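Long-range contacts in protein disulfide isomerase (Pseudomonas aeruginosa, PDB 4N30), which probably introduces disulfide bonds into other proteins as a thioredoxin-fold oxidoreductase of the DsbA subfamily: residues A112-G117 and Q151-K156; D126-Q131 and G142-P147. All coordinates share one frame; numbering follows the deposited sequence. Where two conformers were deposited one is given.

Overall arrangement
Both contacts lie in the helical part that DsbA proteins insert into the thioredoxin fold. They share helix 99-131, which contact 1 uses near its middle and contact 2 at its C-terminal end. Their centres are about 12 Å apart. Contact 2 is nested inside the chain loop that contact 1 closes. The two also touch: L154 CD2 of contact 1 lies 4.2 Å from L144 CD2 of contact 2. C66 and C69, a CxxC pattern and probably the active site, lie at the start of helix 67-81. F129, in segment 126-131 but not touching segment 142-147, packs on C69. The C111-C157 disulfide belongs with contact 1, since its cysteines directly adjoin the two segments.

Contact 1. Residues A112-G117 and Q151-K156; sequences AGIQGG and QARLEK
A112-G117 and Q151-K156 form a helix-helix contact in the helical insertion of the DsbA-type thioredoxin fold. The short segments run at 137° to each other, with axes 10.2 Å apart. On the buried side L154 brings CD1 against A112, 3.4 Å from A112 N and 4.1 Å from A112 CB. Its CG is anti to the backbone N (chi1 -168°), and this carries the branch towards the facing helix. On the outer side Q115 and R153 reach past each other in opposite directions. Q115 CG sits over the centre of the R153 guanidinium, 3.7 Å above its plane. The amide and guanidinium planes are nearly parallel, 8° apart. An extended R153 chain puts the charged group at this place. A water adds a polar link: it donates to I114 O at 2.7 Å and accepts from R153 NH2 at 3.0 Å. D150 OD2 also accepts a hydrogen bond from R153 N, just ahead of the contact. The disulfide C111-C157 joins the same two helices covalently. L154 also packs on L108 and C111, so helix 151-160 rests against helix 99-131 over more than the A112 turn.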
loop_
_atom_site.group_PDB
_atom_site.type_symbol
_atom_site.label_atom_id
_atom_site.label_comp_id
_atom_site.label_asym_id
_atom_site.label_seq_id
_atom_site.Cartn_x
_atom_site.Cartn_y
_atom_site.Cartn_z
ATOM N N ALA A 112 -2.938 -12.901 0.514
ATOM C CA ALA A 112 -4.107 -12.748 -0.312
ATOM C C ALA A 112 -3.743 -12.515 -1.735
ATOM O O ALA A 112 -4.443 -13.130 -2.682
ATOM C CB ALA A 112 -4.996 -11.619 0.224
ATOM N N GLY A 113 -2.751 -11.718 -1.990
ATOM C CA GLY A 113 -2.238 -11.519 -3.336
ATOM C C GLY A 113 -1.807 -12.824 -3.995
ATOM O O GLY A 113 -1.981 -13.010 -5.201
ATOM N N ILE A 114 -1.130 -13.683 -3.244
ATOM C CA ILE A 114 -0.765 -15.037 -3.758
ATOM C C ILE A 114 -2.010 -15.747 -4.169
ATOM O O ILE A 114 -1.958 -16.436 -5.269
ATOM C CB ILE A 114 0.085 -15.784 -2.728
ATOM C CG1 ILE A 114 1.458 -15.205 -2.630
ATOM C CG2 ILE A 114 0.071 -17.343 -3.036
ATOM C CD1 ILE A 114 2.319 -15.918 -1.610
ATOM N N GLN A 115 -3.048 -15.762 -3.377
ATOM C CA GLN A 115 -4.259 -16.527 -3.728
ATOM C C GLN A 115 -5.053 -15.909 -4.821
ATOM O O GLN A 115 -5.712 -16.638 -5.649
ATOM C CB GLN A 115 -5.271 -16.552 -2.540
ATOM C CG GLN A 115 -4.724 -17.484 -1.492
ATOM C CD GLN A 115 -5.749 -17.833 -0.403
ATOM O OE1 GLN A 115 -5.303 -18.082 0.778
ATOM N NE2 GLN A 115 -7.003 -17.930 -0.698
ATOM N N GLY A 116 -5.096 -14.601 -4.966
ATOM C CA GLY A 116 -6.044 -13.999 -5.792
ATOM C C GLY A 116 -5.621 -12.727 -6.501
ATOM O O GLY A 116 -6.517 -11.993 -7.009
ATOM N N GLY A 117 -4.347 -12.461 -6.523
ATOM C CA GLY A 117 -3.876 -11.331 -7.289
ATOM C C GLY A 117 -4.222 -9.976 -6.709
ATOM O O GLY A 117 -4.555 -9.803 -5.528
ATOM N N GLN A 151 -9.257 -19.574 4.031
ATOM C CA GLN A 151 -8.745 -18.933 5.266
ATOM C C GLN A 151 -7.621 -19.701 5.939
ATOM O O GLN A 151 -6.649 -19.127 6.367
ATOM C CB GLN A 151 -9.877 -18.771 6.303
ATOM C CG GLN A 151 -11.227 -18.297 5.817
ATOM C CD GLN A 151 -11.344 -16.810 5.899
ATOM O OE1 GLN A 151 -10.341 -16.105 5.711
ATOM N NE2 GLN A 151 -12.553 -16.303 6.227
ATOM N N ALA A 152 -7.740 -21.039 6.043
ATOM C CA ALA A 152 -6.680 -21.755 6.667
ATOM C C ALA A 152 -5.361 -21.631 5.884
ATOM O O ALA A 152 -4.287 -21.522 6.478
ATOM C CB ALA A 152 -7.001 -23.256 6.854
ATOM N N ARG A 153 -5.525 -21.653 4.556
ATOM C CA ARG A 153 -4.358 -21.447 3.656
ATOM C C ARG A 153 -3.705 -20.043 3.892
ATOM O O ARG A 153 -2.517 -19.883 4.007
ATOM C CB ARG A 153 -4.838 -21.582 2.212
ATOM C CG ARG A 153 -3.720 -21.405 1.245
ATOM C CD ARG A 153 -4.270 -21.583 -0.154
ATOM N NE ARG A 153 -3.302 -21.093 -1.146
ATOM C CZ ARG A 153 -3.563 -20.941 -2.448
ATOM N NH1 ARG A 153 -4.770 -21.131 -2.900
ATOM N NH2 ARG A 153 -2.600 -20.514 -3.240
ATOM N N LEU A 154 -4.587 -19.061 3.955
ATOM C CA LEU A 154 -4.165 -17.640 4.230
ATOM C C LEU A 154 -3.314 -17.525 5.537
ATOM O O LEU A 154 -2.240 -16.959 5.575
ATOM C CB LEU A 154 -5.423 -16.795 4.206
ATOM C CG LEU A 154 -5.015 -15.308 4.182
ATOM C CD1 LEU A 154 -4.632 -14.855 2.774
ATOM C CD2 LEU A 154 -6.251 -14.486 4.653
ATOM N N GLU A 155 -3.887 -18.181 6.573
ATOM C CA GLU A 155 -3.176 -18.100 7.846
ATOM C C GLU A 155 -1.845 -18.807 7.842
ATOM O O GLU A 155 -0.882 -18.385 8.441
ATOM C CB GLU A 155 -4.060 -18.686 8.949
ATOM C CG GLU A 155 -5.344 -17.861 9.193
ATOM C CD GLU A 155 -6.459 -18.593 9.947
ATOM O OE1 GLU A 155 -6.193 -19.644 10.584
ATOM O OE2 GLU A 155 -7.623 -18.112 9.887
ATOM N N LYS A 156 -1.771 -19.976 7.161
ATOM C CA LYS A 156 -0.506 -20.631 7.091
ATOM C C LYS A 156 0.537 -19.801 6.389
ATOM O O LYS A 156 1.700 -19.796 6.758
ATOM C CB LYS A 156 -0.681 -22.036 6.455
ATOM C CG LYS A 156 0.625 -22.782 6.499
ATOM C CD LYS A 156 0.574 -24.156 5.820
ATOM C CE LYS A 156 -0.436 -25.049 6.469
ATOM N NZ LYS A 156 -0.298 -26.481 5.972
HETATM O O HOH W 1 -2.371 -19.087 -5.858
#

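Contact 2. Residues D126-Q131 and G142-P147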
loop_
_atom_site.group_PDB
_atom_site.type_symbol
_atom_site.label_atom_id
_atom_site.label_comp_id
_atom_site.label_asym_id
_atom_site.label_seq_id
_atom_site.Cartn_x
_atom_site.Cartn_y
_atom_site.Cartn_z
ATOM N N ASP A 126 -9.165 -3.612 2.281
ATOM C CA ASP A 126 -10.458 -3.085 2.757
ATOM C C ASP A 126 -10.995 -3.883 3.908
ATOM O O ASP A 126 -11.514 -3.347 4.914
ATOM C CB ASP A 126 -11.515 -3.090 1.622
ATOM C CG ASP A 126 -11.251 -2.050 0.550
ATOM O OD1 ASP A 126 -10.499 -1.135 0.807
ATOM O OD2 ASP A 126 -11.806 -2.270 -0.584
ATOM N N ALA A 127 -10.943 -5.194 3.767
ATOM C CA ALA A 127 -11.519 -6.031 4.827
ATOM C C ALA A 127 -10.780 -5.815 6.135
ATOM O O ALA A 127 -11.414 -5.781 7.209
ATOM C CB ALA A 127 -11.416 -7.513 4.410
ATOM N N ILE A 128 -9.462 -5.706 6.116
ATOM C CA ILE A 128 -8.654 -5.511 7.331
ATOM C C ILE A 128 -8.952 -4.152 7.893
ATOM O O ILE A 128 -9.178 -3.996 9.136
ATOM C CB ILE A 128 -7.152 -5.750 7.092
ATOM C CG1 ILE A 128 -6.952 -7.212 6.810
ATOM C CG2 ILE A 128 -6.354 -5.268 8.326
ATOM C CD1 ILE A 128 -5.535 -7.490 6.284
ATOM N N PHE A 129 -9.046 -3.124 7.053
ATOM C CA PHE A 129 -9.379 -1.802 7.618
ATOM C C PHE A 129 -10.793 -1.826 8.245
ATOM O O PHE A 129 -11.008 -1.134 9.250
ATOM C CB PHE A 129 -9.342 -0.702 6.496
ATOM C CG PHE A 129 -7.988 -0.118 6.239
ATOM C CD1 PHE A 129 -7.167 0.289 7.275
ATOM C CD2 PHE A 129 -7.564 0.100 4.933
ATOM C CE1 PHE A 129 -5.907 0.851 7.036
ATOM C CE2 PHE A 129 -6.306 0.672 4.682
ATOM C CZ PHE A 129 -5.491 1.027 5.762
ATOM N N ALA A 130 -11.703 -2.586 7.690
ATOM C CA ALA A 130 -13.076 -2.656 8.289
ATOM C C ALA A 130 -13.083 -3.497 9.516
ATOM O O ALA A 130 -13.817 -3.140 10.447
ATOM C CB ALA A 130 -14.028 -3.298 7.260
ATOM N N GLN A 131 -12.334 -4.559 9.606
ATOM C CA GLN A 131 -12.476 -5.542 10.669
ATOM C C GLN A 131 -11.552 -5.328 11.851
ATOM O O GLN A 131 -11.876 -5.803 12.926
ATOM C CB GLN A 131 -12.293 -6.957 10.063
ATOM C CG GLN A 131 -13.453 -7.324 9.105
ATOM C CD GLN A 131 -13.244 -8.642 8.497
ATOM O OE1 GLN A 131 -12.681 -9.555 9.094
ATOM N NE2 GLN A 131 -13.715 -8.735 7.260
ATOM N N GLY A 142 -6.760 -12.344 15.722
ATOM C CA GLY A 142 -5.868 -12.331 14.552
ATOM C C GLY A 142 -6.549 -12.835 13.264
ATOM O O GLY A 142 -5.851 -13.054 12.206
ATOM N N THR A 143 -7.891 -12.992 13.274
ATOM C CA THR A 143 -8.556 -13.738 12.202
ATOM C C THR A 143 -9.254 -12.804 11.284
ATOM O O THR A 143 -10.000 -11.891 11.717
ATOM C CB THR A 143 -9.588 -14.716 12.856
ATOM O OG1 THR A 143 -8.910 -15.609 13.733
ATOM C CG2 THR A 143 -10.410 -15.434 11.809
ATOM N N LEU A 144 -9.033 -12.950 9.986
ATOM C CA LEU A 144 -9.742 -12.145 8.979
ATOM C C LEU A 144 -10.969 -12.871 8.496
ATOM O O LEU A 144 -10.841 -14.071 8.135
ATOM C CB LEU A 144 -8.769 -11.870 7.778
ATOM C CG LEU A 144 -9.396 -11.009 6.682
ATOM C CD1 LEU A 144 -9.626 -9.611 7.228
ATOM C CD2 LEU A 144 -8.296 -10.890 5.604
ATOM N N ASP A 145 -12.146 -12.235 8.458
ATOM C CA ASP A 145 -13.347 -12.851 7.854
ATOM C C ASP A 145 -13.366 -12.515 6.387
ATOM O O ASP A 145 -13.709 -11.410 5.979
ATOM C CB ASP A 145 -14.581 -12.197 8.525
ATOM C CG ASP A 145 -15.861 -12.894 8.193
ATOM O OD1 ASP A 145 -15.864 -13.816 7.345
ATOM O OD2 ASP A 145 -16.878 -12.503 8.776
ATOM N N PHE A 146 -12.933 -13.441 5.559
ATOM C CA PHE A 146 -12.869 -13.125 4.111
ATOM C C PHE A 146 -13.152 -14.435 3.429
ATOM O O PHE A 146 -12.221 -15.103 2.955
ATOM C CB PHE A 146 -11.444 -12.591 3.734
ATOM C CG PHE A 146 -11.336 -11.993 2.292
ATOM C CD1 PHE A 146 -12.316 -12.224 1.307
ATOM C CD2 PHE A 146 -10.201 -11.286 1.905
ATOM C CE1 PHE A 146 -12.203 -11.646 0.005
ATOM C CE2 PHE A 146 -10.079 -10.743 0.616
ATOM C CZ PHE A 146 -11.074 -10.944 -0.339
ATOM N N PRO A 147 -14.435 -14.826 3.386
ATOM C CA PRO A 147 -14.740 -16.239 2.989
ATOM C C PRO A 147 -14.546 -16.568 1.536
ATOM O O PRO A 147 -14.561 -17.758 1.217
ATOM C CB PRO A 147 -16.203 -16.459 3.454
ATOM C CG PRO A 147 -16.782 -15.083 3.378
ATOM C CD PRO A 147 -15.681 -14.067 3.688
#
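Q131 grips the backbone of D145 with both the oxygen and the nitrogen of its amide, and L144 packs beside it. The contact joins the C-terminal end of helix 99-131 to the irregular loop before helix 151-160, in the helical insertion of the DsbA-type thioredoxin fold. D145 N donates to Q131 OE1 at 2.8 Å, in the carbonyl plane and on a lone pair. Q131 NE2 donates in turn to D145 O at 3.0 Å, nearly straight at 169°. Two bonds to one residue fix the rotation of the amide and hold it at the loop. The Q131 chain is extended beyond CG, which gives it the reach. Next to the polar pair, L144 CD1 meets I128 CG1 at 3.6 Å and A127 CB at 3.9 Å. L144 CD1 also lies 3.6 Å from Q131 OE1, the same oxygen that accepts from D145 N. The I128 and L144 side chains cross at about a right angle. The L144 chain leaves CB on the far side from its backbone N (chi1 -179°), and CD1 thereby comes in against the helix. In the next shell, L139 touches both Q131 and L144, while I128 leans on Q105 and V109 of its own helix. F146 packs back on S123 and A124. The loop gains a second tie where H104 NE2 hydrogen-bonds G142 O.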